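Local coordinates for protein glutaredoxin (Chlorella sorokiniana, PDB 4I2U) that binds glutathione in a thioredoxin-fold pocket and probably acts as a glutathione-dependent oxidoreductase in the redox homeostasis of the cell, at residues 37-41 / 42-46; 89-93 / 94-98. All blocks are in the same frame, centred on the assembly; numbering follows the deposited sequence.

Contact 1 (37-41 / 42-46); sequences KFLPK and SKITA
Pro40 and Lys43 meet flank to flank on the outside of a single 3-10 turn, the pyrrolidine ring and the lysine stem lying side by side and pointing the same way. Pro40 CG touches Lys43 CG at 3.7 Å, and CD of the same ring is nearly as close to that methylene. Lys43 reaches the ring because its CG leaves CB beside the backbone N (chi1 -60°), which sets this methylene against the proline; the bend at chi2 then carries the rest of the chain and its ammonium group away. On the inner side Leu39 and Ile44 cross obliquely, with Leu39 CD1 against Ile44 CG1 at 4.0 Å. The same Ile44 CG1 lies 3.6 Å from Pro40 O, so the isoleucine packs against backbone as well as against the leucine methyl.

Two successive backbone bonds hold these side chains in place. Lys43 N donates to Pro40 O at 2.9 Å, and Ile44 N donates to Lys41 O at 3.1 Å. Both run from residue i+3 back to residue i, the pattern of a 3-10 turn. The turn carries the exposed side chains of Lys41 and Ser42 on its outer surface, Lys41 with its chain extended beyond CG.

This turn reverses the chain between helix 26-36 and edge strand 45-48. Ile44 touches Leu35 and Glu36 of that helix and Ile19 of strand 17-21, while Leu39 touches Val17, Leu100 of helix 95-102 and Val105. Thr45 then pairs through its backbone with Val17 and Ile19, joining the parallel neighbour strand 17-21 and completing the helix-to-strand connection of the thioredoxin fold.

Contact 2 (89-93 / 94-98); sequences ALARN and GKLEV
Gly94 N makes a weak bond of 3.4 Å to Leu90 O at the end of helix 84-93. The positive phi of Gly94 (98°) then turns the chain that follows, so that Leu96 N comes back to the same carbonyl. At these backbone angles a CB would collide with Asn93 O. The glycine also occupies the N-cap position of the following helix.

Lys95 is gripped by the asparagine just before the glycine. Its N donates to Asn93 OD1 at 3.0 Å in a nearly straight bond (163°), the donor tilted only slightly from the amide plane. The carboxamide can fold back over the helix start because Asn93 CG sits between its own backbone N and carbonyl carbon (chi1 70°). The lysine stem meanwhile crosses Leu90, with CB 3.7 Å from Leu90 CD2.

Leu96 returns to the preceding helix: its N gives Leu90 O a nearly straight bond of 3.0 Å, and its CB rests against Leu90 CB. With CG anti to the backbone N, its CD2 reaches Ala91 CB at 3.9 Å, part of an apolar patch continued by Ile81, Leu35 and Phe38.

Glu97 connects to Ala91 through water. One water receives the Glu97 N-H at 2.9 Å and lies within hydrogen-bonding distance of Ala91 O and Glu97 OE1; a second donates to both Ala91 O, at 2.7 Å, and Glu97 OE1.

Together these features describe a glycine-terminated helix whose positive-phi Gly94 is also the N-cap of the next, a tight junction between the last two helices of the glutaredoxin fold.

Although the centres of the two contacts are about 15 Å apart, Phe38, in segment 37-41, bridges to contact 2. Its ring lies against the helix-helix junction there: Phe38 CE1 packs on Glu97 CG at 3.3 Å, while Phe38 CE2 approaches Ala91 CB at 4.0 Å and Leu96 CD2 at 4.1 Å. The loop after helix 26-36 is thereby packed onto the C-terminal helices, and Leu35 touches both Ile44 of contact 1 and Leu96 of contact 2. Neither contact includes a residue of the glutathione pocket. Helix 84-93 starts with the pocket residues Gly84 and Asp85; Leu90 lies further along it, its side chain about 11 Å from the bound glutathione.

Contact 1 (37-41 / 42-46)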
loop_
_atom_site.group_PDB
_atom_site.type_symbol
_atom_site.label_atom_id
_atom_site.label_comp_id
_atom_site.label_asym_id
_atom_site.label_seq_id
_atom_site.Cartn_x
_atom_site.Cartn_y
_atom_site.Cartn_z
ATOM N N LYS A 37 -9.259 3.081 -8.685
ATOM C CA LYS A 37 -9.556 3.221 -10.108
ATOM C C LYS A 37 -9.478 1.867 -10.797
ATOM O O LYS A 37 -10.105 1.658 -11.831
ATOM C CB LYS A 37 -8.563 4.162 -10.777
ATOM C CG LYS A 37 -8.596 5.590 -10.292
ATOM C CD LYS A 37 -7.429 6.371 -10.886
ATOM C CE LYS A 37 -7.444 7.831 -10.468
ATOM N NZ LYS A 37 -8.441 8.630 -11.231
ATOM N N PHE A 38 -8.687 0.953 -10.250
ATOM C CA PHE A 38 -8.380 -0.308 -10.925
ATOM C C PHE A 38 -8.883 -1.535 -10.211
ATOM O O PHE A 38 -9.107 -2.566 -10.862
ATOM C CB PHE A 38 -6.869 -0.421 -11.120
ATOM C CG PHE A 38 -6.274 0.783 -11.773
ATOM C CD1 PHE A 38 -6.584 1.071 -13.084
ATOM C CD2 PHE A 38 -5.466 1.652 -11.072
ATOM C CE1 PHE A 38 -6.070 2.185 -13.705
ATOM C CE2 PHE A 38 -4.941 2.774 -11.694
ATOM C CZ PHE A 38 -5.245 3.041 -13.008
ATOM N N LEU A 39 -9.066 -1.428 -8.896
ATOM C CA LEU A 39 -9.390 -2.541 -8.014
ATOM C C LEU A 39 -10.483 -2.147 -7.063
ATOM O O LEU A 39 -10.545 -0.994 -6.618
ATOM C CB LEU A 39 -8.200 -2.818 -7.093
ATOM C CG LEU A 39 -6.806 -2.901 -7.706
ATOM C CD1 LEU A 39 -5.755 -2.686 -6.649
ATOM C CD2 LEU A 39 -6.605 -4.244 -8.383
ATOM N N PRO A 40 -11.311 -3.104 -6.657
ATOM C CA PRO A 40 -12.271 -2.753 -5.619
ATOM C C PRO A 40 -11.606 -2.706 -4.259
ATOM O O PRO A 40 -10.541 -3.289 -4.046
ATOM C CB PRO A 40 -13.301 -3.880 -5.683
ATOM C CG PRO A 40 -12.634 -5.005 -6.366
ATOM C CD PRO A 40 -11.515 -4.454 -7.193
ATOM N N LYS A 41 -12.267 -2.024 -3.333
ATOM C CA LYS A 41 -11.767 -1.890 -1.964
ATOM C C LYS A 41 -11.509 -3.242 -1.309
ATOM O O LYS A 41 -10.588 -3.373 -0.504
ATOM C CB LYS A 41 -12.752 -1.098 -1.098
ATOM C CG LYS A 41 -12.893 0.347 -1.498
ATOM C CD LYS A 41 -13.782 1.116 -0.522
ATOM C CE LYS A 41 -14.282 2.417 -1.141
ATOM N NZ LYS A 41 -15.215 3.158 -0.249
ATOM N N SER A 42 -12.291 -4.254 -1.655
ATOM C CA SER A 42 -12.151 -5.553 -1.003
ATOM C C SER A 42 -10.907 -6.293 -1.496
ATOM O O SER A 42 -10.544 -7.336 -0.946
ATOM C CB SER A 42 -13.390 -6.387 -1.248
ATOM O OG SER A 42 -13.524 -6.592 -2.634
ATOM N N LYS A 43 -10.253 -5.758 -2.528
ATOM C CA LYS A 43 -8.980 -6.317 -3.001
ATOM C C LYS A 43 -7.766 -5.470 -2.603
ATOM O O LYS A 43 -6.638 -5.779 -2.977
ATOM C CB LYS A 43 -9.002 -6.480 -4.519
ATOM C CG LYS A 43 -10.105 -7.408 -5.002
ATOM C CD LYS A 43 -9.955 -8.802 -4.408
ATOM C CE LYS A 43 -10.835 -9.822 -5.120
ATOM N NZ LYS A 43 -10.242 -10.244 -6.412
ATOM N N ILE A 44 -8.012 -4.407 -1.860
ATOM C CA ILE A 44 -6.964 -3.536 -1.344
ATOM C C ILE A 44 -6.887 -3.796 0.155
ATOM O O ILE A 44 -7.873 -3.639 0.869
ATOM C CB ILE A 44 -7.313 -2.049 -1.593
ATOM C CG1 ILE A 44 -7.375 -1.744 -3.097
ATOM C CG2 ILE A 44 -6.305 -1.135 -0.901
ATOM C CD1 ILE A 44 -8.141 -0.462 -3.459
ATOM N N THR A 45 -5.725 -4.192 0.648
ATOM C CA THR A 45 -5.561 -4.480 2.065
ATOM C C THR A 45 -5.021 -3.221 2.739
ATOM O O THR A 45 -3.839 -2.898 2.655
ATOM C CB THR A 45 -4.608 -5.634 2.233
ATOM O OG1 THR A 45 -5.125 -6.765 1.532
ATOM C CG2 THR A 45 -4.426 -5.988 3.696
ATOM N N ALA A 46 -5.901 -2.473 3.388
ATOM C CA ALA A 46 -5.553 -1.220 4.040
ATOM C C ALA A 46 -5.415 -1.446 5.529
ATOM O O ALA A 46 -6.403 -1.747 6.216
ATOM C CB ALA A 46 -6.627 -0.180 3.778
#

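Contact 2 (89-93 / 94-98)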
loop_
_atom_site.group_PDB
_atom_site.type_symbol
_atom_site.label_atom_id
_atom_site.label_comp_id
_atom_site.label_asym_id
_atom_site.label_seq_id
_atom_site.Cartn_x
_atom_site.Cartn_y
_atom_site.Cartn_z
ATOM N N ALA A 89 0.722 9.361 -8.775
ATOM C CA ALA A 89 1.494 9.591 -9.998
ATOM C C ALA A 89 1.603 8.322 -10.830
ATOM O O ALA A 89 1.463 8.354 -12.056
ATOM C CB ALA A 89 2.865 10.114 -9.649
ATOM N N LEU A 90 1.843 7.193 -10.180
ATOM C CA LEU A 90 1.947 5.919 -10.897
ATOM C C LEU A 90 0.615 5.487 -11.493
ATOM O O LEU A 90 0.569 4.881 -12.549
ATOM C CB LEU A 90 2.493 4.851 -9.952
ATOM C CG LEU A 90 3.936 5.080 -9.532
ATOM C CD1 LEU A 90 4.215 4.186 -8.334
ATOM C CD2 LEU A 90 4.923 4.799 -10.641
ATOM N N ALA A 91 -0.479 5.809 -10.824
ATOM C CA ALA A 91 -1.788 5.538 -11.382
ATOM C C ALA A 91 -1.971 6.314 -12.671
ATOM O O ALA A 91 -2.454 5.792 -13.680
ATOM C CB ALA A 91 -2.875 5.899 -10.381
ATOM N N ARG A 92 -1.588 7.575 -12.650
ATOM C CA ARG A 92 -1.787 8.439 -13.798
ATOM C C ARG A 92 -0.855 8.095 -14.959
ATOM O O ARG A 92 -1.207 8.301 -16.124
ATOM C CB ARG A 92 -1.548 9.886 -13.371
ATOM C CG ARG A 92 -1.656 10.927 -14.475
ATOM C CD ARG A 92 -1.286 12.333 -13.980
ATOM N NE ARG A 92 -0.245 12.307 -12.951
ATOM C CZ ARG A 92 0.620 13.287 -12.707
ATOM N NH1 ARG A 92 1.513 13.142 -11.746
ATOM N NH2 ARG A 92 0.614 14.408 -13.418
ATOM N N ASN A 93 0.356 7.632 -14.657
ATOM C CA ASN A 93 1.348 7.498 -15.720
ATOM C C ASN A 93 1.430 6.117 -16.356
ATOM O O ASN A 93 2.232 5.928 -17.266
ATOM C CB ASN A 93 2.730 8.006 -15.273
ATOM C CG ASN A 93 3.399 7.123 -14.248
ATOM O OD1 ASN A 93 3.089 5.946 -14.089
ATOM N ND2 ASN A 93 4.353 7.707 -13.530
ATOM N N GLY A 94 0.593 5.177 -15.923
ATOM C CA GLY A 94 0.518 3.875 -16.554
ATOM C C GLY A 94 1.304 2.804 -15.842
ATOM O O GLY A 94 1.058 1.615 -16.046
ATOM N N LYS A 95 2.253 3.191 -14.995
ATOM C CA LYS A 95 3.134 2.210 -14.373
ATOM C C LYS A 95 2.431 1.394 -13.295
ATOM O O LYS A 95 2.761 0.217 -13.076
ATOM C CB LYS A 95 4.379 2.889 -13.797
ATOM C CG LYS A 95 5.280 3.487 -14.833
ATOM C CD LYS A 95 6.514 4.079 -14.167
ATOM C CE LYS A 95 7.371 4.835 -15.153
ATOM N NZ LYS A 95 7.115 4.382 -16.540
ATOM N N LEU A 96 1.480 1.983 -12.586
ATOM C CA LEU A 96 0.756 1.223 -11.585
ATOM C C LEU A 96 -0.025 0.101 -12.247
ATOM O O LEU A 96 -0.019 -1.044 -11.782
ATOM C CB LEU A 96 -0.164 2.133 -10.783
ATOM C CG LEU A 96 -0.974 1.412 -9.695
ATOM C CD1 LEU A 96 -0.075 0.710 -8.672
ATOM C CD2 LEU A 96 -1.865 2.394 -9.009
ATOM N N GLU A 97 -0.690 0.404 -13.344
ATOM C CA GLU A 97 -1.433 -0.621 -14.066
ATOM C C GLU A 97 -0.519 -1.744 -14.523
ATOM O O GLU A 97 -0.884 -2.905 -14.444
ATOM C CB GLU A 97 -2.148 -0.020 -15.276
ATOM C CG GLU A 97 -3.378 0.765 -14.922
ATOM C CD GLU A 97 -3.813 1.650 -16.058
ATOM O OE1 GLU A 97 -3.301 2.776 -16.176
ATOM O OE2 GLU A 97 -4.664 1.208 -16.858
ATOM N N VAL A 98 0.668 -1.417 -15.018
ATOM C CA VAL A 98 1.607 -2.458 -15.413
ATOM C C VAL A 98 1.924 -3.352 -14.218
ATOM O O VAL A 98 1.912 -4.578 -14.329
ATOM C CB VAL A 98 2.916 -1.860 -16.000
ATOM C CG1 VAL A 98 3.985 -2.952 -16.201
ATOM C CG2 VAL A 98 2.630 -1.135 -17.307
HETATM O O HOH W 1 -1.322 3.146 -14.223
HETATM O O HOH W 2 -4.488 5.270 -15.319
#